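Local coordinates for putative hydrogenase (Pyrococcus furiosus, PDB 3LYU), which probably acts as an electron-transferring oxidoreductase that binds FAD and a [2Fe-2S] cluster, only one alpha/beta domain of which is present here, at residues Asn45-Leu50 / Lys66-His71; Gly19-Ile24 / Trp108-Met113; Gly29-Tyr34 / Met57-Glu62; Val13-Phe18 / Ala37-Glu42. All coordinates share one frame; numbering follows the deposited sequence.

Contact 1 of 4, residues Asn45-Leu50 / Lys66-His71; sequences NDVTTL and KAVTRH
The imidazole of H71 meets T49 at its edge, where ND1 lies 2.5 Å from T49 OG1 near the ring plane in a short hydrogen bond that either partner could donate. The T49 hydroxyl is brought there by a chi1 of 59°, which sets OG1 between the backbone N and the carbonyl carbon and turns CG2 the other way, onto V68. The second flat group, the R70 guanidinium, comes up obliquely beside T48. Its NH2 is 3.1 Å from the methyl CG2 of T48, the two side chains running alongside each other in the same direction, while its NH1 makes a salt bridge with E106. On the face of V47 and T49, V68 CG1 fits between two partners: it is 3.6 Å from V47 CG1 and 3.7 Å from T49 CG2. Backbone bonding is just beginning here, with a parallel bridge of T49 with H71 and, before it, a weak bond of 3.1 Å from T69 N to V47 O. The contact joins the two strands of a beta-alpha-beta unit, strand 46-54, helix 61-65 and strand 70-76. Strand 70-76 lies at the border of the sheet within this chain. Strand 20-26 flanks 46-54 on its other side, helix 29-42 lies against V47 and T49, L64 of helix 61-65 packs on T49 and H71, and W108 touches T48 and R70.

Contact 2 of 4, residues Gly19-Ile24 / Trp108-Met113; sequences GKILAI and WDLVFM
Strands 20-24 and 110-113 pair in parallel at the centre of a Rossmann-like sheet of strand order 3-2-1-4-5, the order found in the nucleotide-binding domain of ferredoxin reductases. Their axes approach to 4.7 Å at an angle of 12°. Regular bonds follow from L22 N to L110 O and from F112 N to L22 O. The next, from I24 N to F112 O, is almost straight at 2.8 Å. I21, A23, L110 and F112 face helix 29-42, whereas L22, I24, V111 and M113 face the side of helices 84-104 and 117-130.

Before the strand proper, W108 stands between two side chains. K20 swings its chain away from its own amide (chi1 -169°) and runs it out straight, which lays CE over one face, 3.9 Å from the centroid of the six-membered ring, and brings NZ to a cation-pi distance of 4.6 Å. L22 CB covers the opposite face, also 3.9 Å from that centroid, and I21 O lies at the ring edge. With an alanine in place of W108 the indole is gone, which is likely to open a gap between K20 and L22 and to leave L102 O without the NE1 donor. Next to it, K20 N reaches D109 OD2 at 2.8 Å and 174°, on the anti lone pair, and K20 O accepts D109 N at 2.9 Å.

The K20 ammonium forms a salt bridge with E106, a carboxylate shared with R70, which probably offsets its charge, while the indole face adds a weaker cation-pi attraction and the D109 carboxylate takes up a backbone N-H at the start of the strand.

Contact 3 of 4, residues Gly29-Tyr34 / Met57-Glu62; sequences GIVEVY and MVILKE
I30 and I59 meet through their CG2 methyls because both have CG1 anti to the backbone N (chi1 -161° and -168°), leaving each CG2 between N and the carbonyl carbon. The two methyls are 3.5 Å apart, and the side chains cross at a slant. L60 then reaches across to the first turns of the helix. Its CD2 lies 3.5 Å from Y34 CB and 3.6 Å from Y34 CG, at the root of the ring. L60 CG stands about 4.1 Å above one face of the Y34 ring, displaced toward the rim, and the two side chains cross at about a right angle. CD2 of L60 also rests 3.9 Å from V31 CA, so that one leucine methyl touches two successive turns. No hydrogen bond spans these segments, and the union is wholly apolar. I59 packs on L85 of the second subunit as well, which places this patch near a subunit boundary. Within the chain, the contact sets helix 29-42 against the loop leading into helix 61-65. I30 and Y34 reach L64 of that short helix, and V58 and K61 lean on V73 of strand 70-76.

Contact 4 of 4, residues Val13-Phe18 / Ala37-Glu42; sequences VPMEKF and AKAWQE
W40 NE1 donates to P14 O over 3.0 Å in a nearly straight bond (173°). The oxygen lies in the indole plane, while the N-H comes in slightly tilted from the carbonyl plane. The same oxygen sits at the edge of the F18 ring and takes a weak bond from E16 N, so three groups meet at it. M15, modelled as selenomethionine, curls over to the indole. Its CG is anti to the carbonyl carbon (chi1 -76°), and further bends bring SE to 3.6 Å from W40 CD1 and CE to 3.6 Å from W40 NE1, a Met-aromatic contact that is oblique to the ring. SE also meets A39 CB at 3.9 Å. This is the loop ahead of the first strand, 20-26, of the Rossmann-like fold, folded back on the C-terminal half of helix 29-42. N45, just after that helix, bonds through ND2 to both E16 O and W40 O. F18 turns its edge to the face of W40 in an offset edge-to-face pair, the centroids of the F18 ring and the W40 five-membered ring 5.8 Å apart and the planes at 68°. Replacing W40 by an alanine removes the indole and would probably leave P14 O without its strong donor and F18 and M15 facing a gap. The third subunit approaches this same loop and helix: M15 packs on M15 and A39 on A39 of that subunit, and E16 forms a salt bridge with K121 of the fourth subunit.

How the contacts relate
From the N terminus, residues 13-18 open contact 4, which closes at 37-42 by folding the leading loop onto the end of helix 29-42. Strand 20-24 starts contact 2, whose partner arrives only at 108-113. Contacts 1 and 3 are therefore nested inside this long loop, whereas contact 4 crosses it. Contact 3, from 29-34 to 57-62, crosses both contact 4 and contact 1. Contact 1 opens at 45-50, after contact 4 has closed, and closes at 66-71, joining strand 46-54 to the start of strand 70-76. Contacts 1 and 2 meet in the sheet, where D46 N and T48 N reach G19 O and I21 O. Contacts 3 and 4 share helix 29-42, which bridges the sheet, the short helix and the leading loop.

Contact 1 of 4, residues Asn45-Leu50 / Lys66-His71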
loop_
_atom_site.group_PDB
_atom_site.type_symbol
_atom_site.label_atom_id
_atom_site.label_comp_id
_atom_site.label_asym_id
_atom_site.label_seq_id
_atom_site.Cartn_x
_atom_site.Cartn_y
_atom_site.Cartn_z
ATOM N N ASN B 45 8.523 1.993 25.405
ATOM C CA ASN B 45 7.105 1.678 25.517
ATOM C C ASN B 45 6.844 0.668 26.632
ATOM O O ASN B 45 7.623 -0.256 26.837
ATOM C CB ASN B 45 6.584 1.105 24.195
ATOM C CG ASN B 45 6.608 2.112 23.079
ATOM O OD1 ASN B 45 5.921 3.124 23.129
ATOM N ND2 ASN B 45 7.405 1.844 22.063
ATOM N N ASP B 46 5.747 0.849 27.354
ATOM C CA ASP B 46 5.369 -0.070 28.420
ATOM C C ASP B 46 4.482 -1.121 27.766
ATOM O O ASP B 46 3.258 -1.046 27.849
ATOM C CB ASP B 46 4.579 0.669 29.502
ATOM C CG ASP B 46 4.032 -0.263 30.568
ATOM O OD1 ASP B 46 4.834 -0.838 31.331
ATOM O OD2 ASP B 46 2.798 -0.427 30.645
ATOM N N VAL B 47 5.095 -2.095 27.106
ATOM C CA VAL B 47 4.307 -3.111 26.437
ATOM C C VAL B 47 4.072 -4.342 27.311
ATOM O O VAL B 47 4.973 -4.829 27.991
ATOM C CB VAL B 47 4.965 -3.520 25.081
ATOM C CG1 VAL B 47 6.370 -4.022 25.315
ATOM C CG2 VAL B 47 4.126 -4.584 24.381
ATOM N N THR B 48 2.829 -4.811 27.317
ATOM C CA THR B 48 2.452 -5.998 28.071
ATOM C C THR B 48 1.865 -6.901 26.989
ATOM O O THR B 48 0.930 -6.506 26.277
ATOM C CB THR B 48 1.372 -5.701 29.120
ATOM O OG1 THR B 48 0.100 -5.630 28.476
ATOM C CG2 THR B 48 1.647 -4.372 29.818
ATOM N N THR B 49 2.427 -8.097 26.845
ATOM C CA THR B 49 1.960 -9.011 25.817
ATOM C C THR B 49 0.953 -10.016 26.316
ATOM O O THR B 49 0.978 -10.431 27.475
ATOM C CB THR B 49 3.130 -9.798 25.162
ATOM O OG1 THR B 49 3.833 -10.542 26.163
ATOM C CG2 THR B 49 4.090 -8.852 24.456
ATOM N N LEU B 50 0.056 -10.414 25.433
ATOM C CA LEU B 50 -0.946 -11.393 25.796
ATOM C C LEU B 50 -0.905 -12.516 24.777
ATOM O O LEU B 50 -0.995 -12.268 23.581
ATOM C CB LEU B 50 -2.338 -10.749 25.817
ATOM C CG LEU B 50 -3.533 -11.717 25.821
ATOM C CD1 LEU B 50 -3.556 -12.504 27.113
ATOM C CD2 LEU B 50 -4.830 -10.949 25.636
ATOM N N LYS B 66 10.807 -11.467 29.996
ATOM C CA LYS B 66 12.066 -10.770 30.209
ATOM C C LYS B 66 12.237 -9.578 29.264
ATOM O O LYS B 66 13.079 -8.724 29.492
ATOM C CB LYS B 66 13.216 -11.762 30.016
ATOM C CG LYS B 66 14.590 -11.223 30.354
ATOM C CD LYS B 66 15.632 -12.331 30.304
ATOM C CE LYS B 66 16.988 -11.834 30.774
ATOM N NZ LYS B 66 18.003 -12.929 30.782
ATOM N N ALA B 67 11.431 -9.529 28.208
ATOM C CA ALA B 67 11.496 -8.453 27.221
ATOM C C ALA B 67 10.430 -7.356 27.386
ATOM O O ALA B 67 10.635 -6.224 26.958
ATOM C CB ALA B 67 11.416 -9.039 25.820
ATOM N N VAL B 68 9.296 -7.682 27.996
ATOM C CA VAL B 68 8.236 -6.697 28.191
ATOM C C VAL B 68 8.004 -6.466 29.678
ATOM O O VAL B 68 8.483 -7.224 30.512
ATOM C CB VAL B 68 6.910 -7.158 27.551
ATOM C CG1 VAL B 68 7.118 -7.459 26.077
ATOM C CG2 VAL B 68 6.374 -8.387 28.279
ATOM N N THR B 69 7.269 -5.415 30.020
ATOM C CA THR B 69 7.005 -5.135 31.426
ATOM C C THR B 69 6.212 -6.301 31.994
ATOM O O THR B 69 6.522 -6.790 33.072
ATOM C CB THR B 69 6.202 -3.829 31.619
ATOM O OG1 THR B 69 4.817 -4.055 31.332
ATOM C CG2 THR B 69 6.719 -2.762 30.691
ATOM N N ARG B 70 5.209 -6.758 31.246
ATOM C CA ARG B 70 4.363 -7.872 31.672
ATOM C C ARG B 70 3.874 -8.775 30.535
ATOM O O ARG B 70 3.349 -8.301 29.525
ATOM C CB ARG B 70 3.148 -7.336 32.419
ATOM C CG ARG B 70 2.278 -8.411 32.999
ATOM C CD ARG B 70 0.830 -8.051 32.817
ATOM N NE ARG B 70 0.464 -6.799 33.362
ATOM C CZ ARG B 70 -0.133 -5.706 32.901
ATOM N NH1 ARG B 70 -0.262 -4.790 33.833
ATOM N NH2 ARG B 70 -0.569 -5.457 31.671
ATOM N N HIS B 71 4.036 -10.079 30.710
ATOM C CA HIS B 71 3.580 -11.032 29.713
ATOM C C HIS B 71 2.474 -11.920 30.266
ATOM O O HIS B 71 2.664 -12.594 31.271
ATOM C CB HIS B 71 4.732 -11.914 29.235
ATOM C CG HIS B 71 4.287 -13.036 28.347
ATOM N ND1 HIS B 71 3.570 -12.827 27.187
ATOM C CD2 HIS B 71 4.410 -14.378 28.475
ATOM C CE1 HIS B 71 3.267 -13.992 26.641
ATOM N NE2 HIS B 71 3.765 -14.950 27.404
#

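Contact 2 of 4, residues Gly19-Ile24 / Trp108-Met113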
loop_
_atom_site.group_PDB
_atom_site.type_symbol
_atom_site.label_atom_id
_atom_site.label_comp_id
_atom_site.label_asym_id
_atom_site.label_seq_id
_atom_site.Cartn_x
_atom_site.Cartn_y
_atom_site.Cartn_z
ATOM N N GLY B 19 3.577 4.817 24.363
ATOM C CA GLY B 19 3.297 4.796 25.776
ATOM C C GLY B 19 3.100 3.378 26.243
ATOM O O GLY B 19 4.039 2.592 26.215
ATOM N N LYS B 20 1.879 3.056 26.669
ATOM C CA LYS B 20 1.555 1.723 27.156
ATOM C C LYS B 20 0.917 0.924 26.030
ATOM O O LYS B 20 -0.142 1.286 25.528
ATOM C CB LYS B 20 0.611 1.812 28.351
ATOM C CG LYS B 20 0.442 0.487 29.073
ATOM C CD LYS B 20 -0.327 0.643 30.368
ATOM C CE LYS B 20 -0.424 -0.676 31.111
ATOM N NZ LYS B 20 -1.162 -0.517 32.395
ATOM N N ILE B 21 1.572 -0.170 25.647
ATOM C CA ILE B 21 1.103 -0.992 24.541
ATOM C C ILE B 21 0.677 -2.408 24.928
ATOM O O ILE B 21 1.333 -3.082 25.713
ATOM C CB ILE B 21 2.199 -1.101 23.425
ATOM C CG1 ILE B 21 2.674 0.300 23.012
ATOM C CG2 ILE B 21 1.639 -1.858 22.208
ATOM C CD1 ILE B 21 3.895 0.308 22.125
ATOM N N LEU B 22 -0.439 -2.844 24.363
ATOM C CA LEU B 22 -0.933 -4.178 24.604
ATOM C C LEU B 22 -0.683 -4.939 23.307
ATOM O O LEU B 22 -1.422 -4.780 22.329
ATOM C CB LEU B 22 -2.434 -4.151 24.913
ATOM C CG LEU B 22 -3.066 -5.546 24.950
ATOM C CD1 LEU B 22 -2.316 -6.436 25.944
ATOM C CD2 LEU B 22 -4.518 -5.447 25.324
ATOM N N ALA B 23 0.375 -5.739 23.288
ATOM C CA ALA B 23 0.705 -6.520 22.109
ATOM C C ALA B 23 0.116 -7.929 22.276
ATOM O O ALA B 23 0.530 -8.679 23.155
ATOM C CB ALA B 23 2.213 -6.578 21.939
ATOM N N ILE B 24 -0.855 -8.268 21.426
ATOM C CA ILE B 24 -1.537 -9.563 21.471
ATOM C C ILE B 24 -1.097 -10.545 20.379
ATOM O O ILE B 24 -0.884 -10.166 19.225
ATOM C CB ILE B 24 -3.052 -9.370 21.349
ATOM C CG1 ILE B 24 -3.521 -8.370 22.391
ATOM C CG2 ILE B 24 -3.760 -10.684 21.554
ATOM C CD1 ILE B 24 -4.952 -8.003 22.244
ATOM N N TRP B 108 -4.791 2.039 28.153
ATOM C CA TRP B 108 -3.742 1.802 27.176
ATOM C C TRP B 108 -3.676 2.892 26.133
ATOM O O TRP B 108 -4.652 3.601 25.898
ATOM C CB TRP B 108 -3.977 0.455 26.489
ATOM C CG TRP B 108 -4.186 -0.658 27.457
ATOM C CD1 TRP B 108 -5.317 -0.923 28.176
ATOM C CD2 TRP B 108 -3.211 -1.607 27.881
ATOM N NE1 TRP B 108 -5.103 -1.976 29.026
ATOM C CE2 TRP B 108 -3.816 -2.414 28.867
ATOM C CE3 TRP B 108 -1.875 -1.854 27.524
ATOM C CZ2 TRP B 108 -3.135 -3.448 29.504
ATOM C CZ3 TRP B 108 -1.198 -2.882 28.157
ATOM C CH2 TRP B 108 -1.831 -3.667 29.141
ATOM N N ASP B 109 -2.513 3.008 25.500
ATOM C CA ASP B 109 -2.294 4.000 24.461
ATOM C C ASP B 109 -2.437 3.371 23.085
ATOM O O ASP B 109 -2.782 4.046 22.116
ATOM C CB ASP B 109 -0.901 4.605 24.608
ATOM C CG ASP B 109 -0.782 5.493 25.829
ATOM O OD1 ASP B 109 -1.414 6.576 25.841
ATOM O OD2 ASP B 109 -0.067 5.104 26.779
ATOM N N LEU B 110 -2.175 2.071 23.006
ATOM C CA LEU B 110 -2.268 1.361 21.742
ATOM C C LEU B 110 -2.453 -0.141 21.927
ATOM O O LEU B 110 -2.050 -0.715 22.938
ATOM C CB LEU B 110 -1.004 1.599 20.904
ATOM C CG LEU B 110 -0.875 0.710 19.658
ATOM C CD1 LEU B 110 -1.879 1.149 18.608
ATOM C CD2 LEU B 110 0.527 0.777 19.103
ATOM N N VAL B 111 -3.084 -0.762 20.939
ATOM C CA VAL B 111 -3.273 -2.201 20.937
ATOM C C VAL B 111 -2.847 -2.709 19.562
ATOM O O VAL B 111 -3.206 -2.137 18.535
ATOM C CB VAL B 111 -4.740 -2.612 21.225
ATOM C CG1 VAL B 111 -5.671 -1.922 20.269
ATOM C CG2 VAL B 111 -4.891 -4.125 21.113
ATOM N N PHE B 112 -2.036 -3.759 19.560
ATOM C CA PHE B 112 -1.557 -4.356 18.328
ATOM C C PHE B 112 -1.766 -5.853 18.409
ATOM O O PHE B 112 -1.466 -6.471 19.420
ATOM C CB PHE B 112 -0.083 -4.031 18.130
ATOM C CG PHE B 112 0.594 -4.879 17.092
ATOM C CD1 PHE B 112 1.406 -5.950 17.471
ATOM C CD2 PHE B 112 0.454 -4.591 15.737
ATOM C CE1 PHE B 112 2.075 -6.718 16.520
ATOM C CE2 PHE B 112 1.119 -5.355 14.772
ATOM C CZ PHE B 112 1.932 -6.417 15.167
HETATM N N MSE B 113 -2.289 -6.439 17.343
HETATM C CA MSE B 113 -2.527 -7.862 17.349
HETATM C C MSE B 113 -2.179 -8.592 16.067
HETATM O O MSE B 113 -2.271 -8.048 14.961
HETATM C CB MSE B 113 -3.984 -8.150 17.669
HETATM C CG MSE B 113 -4.209 -9.615 17.903
HETATM SE SE MSE B 113 -6.025 -10.123 17.935
HETATM C CE MSE B 113 -5.899 -11.792 16.975
#

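Contact 3 of 4, residues Gly29-Tyr34 / Met57-Glu62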
loop_
_atom_site.group_PDB
_atom_site.type_symbol
_atom_site.label_atom_id
_atom_site.label_comp_id
_atom_site.label_asym_id
_atom_site.label_seq_id
_atom_site.Cartn_x
_atom_site.Cartn_y
_atom_site.Cartn_z
ATOM N N GLY B 29 0.713 -16.818 16.445
ATOM C CA GLY B 29 0.899 -15.421 16.118
ATOM C C GLY B 29 1.869 -14.764 17.079
ATOM O O GLY B 29 2.451 -13.733 16.748
ATOM N N ILE B 30 2.061 -15.364 18.257
ATOM C CA ILE B 30 2.965 -14.811 19.273
ATOM C C ILE B 30 4.438 -14.818 18.841
ATOM O O ILE B 30 5.235 -13.998 19.290
ATOM C CB ILE B 30 2.826 -15.565 20.631
ATOM C CG1 ILE B 30 3.390 -14.720 21.781
ATOM C CG2 ILE B 30 3.559 -16.893 20.572
ATOM C CD1 ILE B 30 2.624 -13.453 22.029
ATOM N N VAL B 31 4.795 -15.738 17.961
ATOM C CA VAL B 31 6.164 -15.816 17.475
ATOM C C VAL B 31 6.557 -14.512 16.780
ATOM O O VAL B 31 7.673 -14.004 16.949
ATOM C CB VAL B 31 6.310 -16.966 16.471
ATOM C CG1 VAL B 31 7.770 -17.092 16.017
ATOM C CG2 VAL B 31 5.812 -18.256 17.103
ATOM N N GLU B 32 5.624 -13.975 16.003
ATOM C CA GLU B 32 5.849 -12.746 15.262
ATOM C C GLU B 32 5.782 -11.485 16.126
ATOM O O GLU B 32 6.568 -10.560 15.940
ATOM C CB GLU B 32 4.844 -12.666 14.108
ATOM C CG GLU B 32 5.089 -11.535 13.136
ATOM C CD GLU B 32 4.255 -11.658 11.885
ATOM O OE1 GLU B 32 4.304 -10.729 11.038
ATOM O OE2 GLU B 32 3.552 -12.687 11.746
ATOM N N VAL B 33 4.852 -11.436 17.067
ATOM C CA VAL B 33 4.757 -10.256 17.921
ATOM C C VAL B 33 5.951 -10.180 18.871
ATOM O O VAL B 33 6.322 -9.101 19.327
ATOM C CB VAL B 33 3.399 -10.213 18.733
ATOM C CG1 VAL B 33 2.782 -11.584 18.831
ATOM C CG2 VAL B 33 3.628 -9.666 20.137
ATOM N N TYR B 34 6.577 -11.318 19.150
ATOM C CA TYR B 34 7.720 -11.319 20.053
ATOM C C TYR B 34 8.763 -10.268 19.693
ATOM O O TYR B 34 8.960 -9.315 20.448
ATOM C CB TYR B 34 8.369 -12.701 20.111
ATOM C CG TYR B 34 9.658 -12.721 20.905
ATOM C CD1 TYR B 34 9.734 -12.135 22.182
ATOM C CD2 TYR B 34 10.797 -13.346 20.398
ATOM C CE1 TYR B 34 10.917 -12.176 22.929
ATOM C CE2 TYR B 34 11.979 -13.397 21.138
ATOM C CZ TYR B 34 12.036 -12.814 22.398
ATOM O OH TYR B 34 13.207 -12.884 23.117
HETATM N N MSE B 57 0.337 -25.396 23.435
HETATM C CA MSE B 57 0.926 -24.538 22.411
HETATM C C MSE B 57 1.589 -23.250 22.851
HETATM O O MSE B 57 1.967 -22.431 22.010
HETATM C CB MSE B 57 -0.128 -24.185 21.376
HETATM C CG MSE B 57 -0.634 -25.361 20.585
HETATM SE SE MSE B 57 -1.950 -24.747 19.357
HETATM C CE MSE B 57 -0.900 -23.362 18.449
ATOM N N VAL B 58 1.723 -23.042 24.153
ATOM C CA VAL B 58 2.369 -21.821 24.602
ATOM C C VAL B 58 3.856 -21.915 24.249
ATOM O O VAL B 58 4.465 -22.979 24.340
ATOM C CB VAL B 58 2.129 -21.556 26.134
ATOM C CG1 VAL B 58 1.878 -22.855 26.864
ATOM C CG2 VAL B 58 3.305 -20.814 26.744
ATOM N N ILE B 59 4.413 -20.795 23.797
ATOM C CA ILE B 59 5.810 -20.727 23.395
ATOM C C ILE B 59 6.347 -19.334 23.701
ATOM O O ILE B 59 5.577 -18.390 23.836
ATOM C CB ILE B 59 5.953 -21.027 21.874
ATOM C CG1 ILE B 59 7.425 -21.245 21.512
ATOM C CG2 ILE B 59 5.357 -19.894 21.055
ATOM C CD1 ILE B 59 8.070 -22.464 22.196
ATOM N N LEU B 60 7.665 -19.220 23.831
ATOM C CA LEU B 60 8.323 -17.943 24.117
ATOM C C LEU B 60 7.964 -17.286 25.437
ATOM O O LEU B 60 8.376 -16.154 25.681
ATOM C CB LEU B 60 8.057 -16.942 22.995
ATOM C CG LEU B 60 9.062 -16.833 21.849
ATOM C CD1 LEU B 60 9.562 -18.210 21.414
ATOM C CD2 LEU B 60 8.380 -16.114 20.697
ATOM N N LYS B 61 7.214 -17.988 26.286
ATOM C CA LYS B 61 6.797 -17.448 27.583
ATOM C C LYS B 61 7.933 -16.812 28.391
ATOM O O LYS B 61 7.835 -15.664 28.827
ATOM C CB LYS B 61 6.137 -18.546 28.417
ATOM C CG LYS B 61 5.717 -18.087 29.802
ATOM C CD LYS B 61 4.962 -19.177 30.549
ATOM C CE LYS B 61 4.501 -18.688 31.914
ATOM N NZ LYS B 61 5.663 -18.305 32.752
ATOM N N GLU B 62 9.003 -17.578 28.585
ATOM C CA GLU B 62 10.184 -17.150 29.331
ATOM C C GLU B 62 10.826 -15.914 28.683
ATOM O O GLU B 62 11.124 -14.913 29.345
ATOM C CB GLU B 62 11.195 -18.294 29.332
ATOM C CG GLU B 62 12.141 -18.347 30.512
ATOM C CD GLU B 62 11.505 -18.991 31.718
ATOM O OE1 GLU B 62 12.258 -19.430 32.614
ATOM O OE2 GLU B 62 10.256 -19.054 31.765
#

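Contact 4 of 4, residues Val13-Phe18 / Ala37-Glu42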
loop_
_atom_site.group_PDB
_atom_site.type_symbol
_atom_site.label_atom_id
_atom_site.label_comp_id
_atom_site.label_asym_id
_atom_site.label_seq_id
_atom_site.Cartn_x
_atom_site.Cartn_y
_atom_site.Cartn_z
ATOM N N VAL B 13 6.250 -2.346 11.183
ATOM C CA VAL B 13 5.624 -1.538 12.217
ATOM C C VAL B 13 6.492 -0.328 12.531
ATOM O O VAL B 13 7.711 -0.374 12.342
ATOM C CB VAL B 13 5.407 -2.418 13.486
ATOM C CG1 VAL B 13 6.730 -2.633 14.223
ATOM C CG2 VAL B 13 4.361 -1.811 14.377
ATOM N N PRO B 14 5.874 0.781 12.971
ATOM C CA PRO B 14 6.599 2.009 13.312
ATOM C C PRO B 14 7.237 1.937 14.702
ATOM O O PRO B 14 6.630 1.440 15.650
ATOM C CB PRO B 14 5.515 3.077 13.220
ATOM C CG PRO B 14 4.309 2.348 13.666
ATOM C CD PRO B 14 4.426 1.042 12.922
HETATM N N MSE B 15 8.459 2.447 14.819
HETATM C CA MSE B 15 9.176 2.427 16.086
HETATM C C MSE B 15 9.088 3.737 16.858
HETATM O O MSE B 15 10.014 4.541 16.819
HETATM C CB MSE B 15 10.638 2.078 15.829
HETATM C CG MSE B 15 10.871 0.596 15.542
HETATM SE SE MSE B 15 10.236 -0.513 17.016
HETATM C CE MSE B 15 9.055 -1.694 16.109
ATOM N N GLU B 16 7.982 3.947 17.571
ATOM C CA GLU B 16 7.784 5.178 18.336
ATOM C C GLU B 16 7.361 4.896 19.757
ATOM O O GLU B 16 7.085 3.755 20.121
ATOM C CB GLU B 16 6.702 6.042 17.695
ATOM C CG GLU B 16 6.907 6.314 16.224
ATOM C CD GLU B 16 5.891 7.278 15.668
ATOM O OE1 GLU B 16 4.679 7.106 15.950
ATOM O OE2 GLU B 16 6.313 8.202 14.944
ATOM N N LYS B 17 7.309 5.948 20.562
ATOM C CA LYS B 17 6.872 5.806 21.936
ATOM C C LYS B 17 5.391 6.122 21.937
ATOM O O LYS B 17 5.001 7.288 21.842
ATOM C CB LYS B 17 7.600 6.785 22.859
ATOM C CG LYS B 17 9.057 6.454 23.109
ATOM C CD LYS B 17 9.580 7.253 24.293
ATOM C CE LYS B 17 11.062 7.007 24.518
ATOM N NZ LYS B 17 11.580 7.728 25.724
ATOM N N PHE B 18 4.565 5.085 22.008
ATOM C CA PHE B 18 3.121 5.277 22.040
ATOM C C PHE B 18 2.697 5.316 23.503
ATOM O O PHE B 18 1.614 5.799 23.840
ATOM C CB PHE B 18 2.400 4.134 21.312
ATOM C CG PHE B 18 2.793 3.985 19.862
ATOM C CD1 PHE B 18 3.955 3.302 19.509
ATOM C CD2 PHE B 18 1.997 4.521 18.849
ATOM C CE1 PHE B 18 4.324 3.149 18.167
ATOM C CE2 PHE B 18 2.355 4.377 17.504
ATOM C CZ PHE B 18 3.525 3.686 17.162
ATOM N N ALA B 37 7.338 -6.655 20.040
ATOM C CA ALA B 37 7.120 -6.194 21.413
ATOM C C ALA B 37 8.445 -5.951 22.130
ATOM O O ALA B 37 8.564 -5.060 22.960
ATOM C CB ALA B 37 6.289 -7.222 22.178
ATOM N N LYS B 38 9.444 -6.755 21.801
ATOM C CA LYS B 38 10.753 -6.632 22.414
ATOM C C LYS B 38 11.358 -5.283 22.067
ATOM O O LYS B 38 11.883 -4.582 22.931
ATOM C CB LYS B 38 11.650 -7.759 21.923
ATOM C CG LYS B 38 12.972 -7.864 22.633
ATOM C CD LYS B 38 13.708 -9.089 22.149
ATOM C CE LYS B 38 15.063 -9.222 22.806
ATOM N NZ LYS B 38 15.827 -10.352 22.190
ATOM N N ALA B 39 11.259 -4.916 20.794
ATOM C CA ALA B 39 11.787 -3.652 20.291
ATOM C C ALA B 39 11.008 -2.430 20.789
ATOM O O ALA B 39 11.579 -1.355 20.965
ATOM C CB ALA B 39 11.796 -3.674 18.790
ATOM N N TRP B 40 9.704 -2.581 21.005
ATOM C CA TRP B 40 8.915 -1.460 21.501
ATOM C C TRP B 40 9.262 -1.146 22.948
ATOM O O TRP B 40 9.265 0.009 23.348
ATOM C CB TRP B 40 7.421 -1.746 21.393
ATOM C CG TRP B 40 6.836 -1.387 20.066
ATOM C CD1 TRP B 40 7.309 -0.450 19.182
ATOM C CD2 TRP B 40 5.610 -1.876 19.506
ATOM N NE1 TRP B 40 6.451 -0.323 18.111
ATOM C CE2 TRP B 40 5.399 -1.183 18.284
ATOM C CE3 TRP B 40 4.662 -2.828 19.921
ATOM C CZ2 TRP B 40 4.278 -1.409 17.475
ATOM C CZ3 TRP B 40 3.544 -3.052 19.115
ATOM C CH2 TRP B 40 3.363 -2.341 17.901
ATOM N N GLN B 41 9.553 -2.177 23.730
ATOM C CA GLN B 41 9.904 -2.001 25.130
ATOM C C GLN B 41 11.217 -1.236 25.207
ATOM O O GLN B 41 11.327 -0.257 25.934
ATOM C CB GLN B 41 10.043 -3.369 25.813
ATOM C CG GLN B 41 10.224 -3.329 27.332
ATOM C CD GLN B 41 8.942 -3.005 28.108
ATOM O OE1 GLN B 41 8.974 -2.845 29.331
ATOM N NE2 GLN B 41 7.816 -2.915 27.405
ATOM N N GLU B 42 12.208 -1.679 24.440
ATOM C CA GLU B 42 13.533 -1.042 24.412
ATOM C C GLU B 42 13.470 0.427 23.973
ATOM O O GLU B 42 14.288 1.245 24.398
ATOM C CB GLU B 42 14.458 -1.818 23.461
ATOM C CG GLU B 42 15.940 -1.544 23.623
ATOM C CD GLU B 42 16.451 -2.014 24.968
ATOM O OE1 GLU B 42 16.030 -3.117 25.405
ATOM O OE2 GLU B 42 17.274 -1.291 25.586
#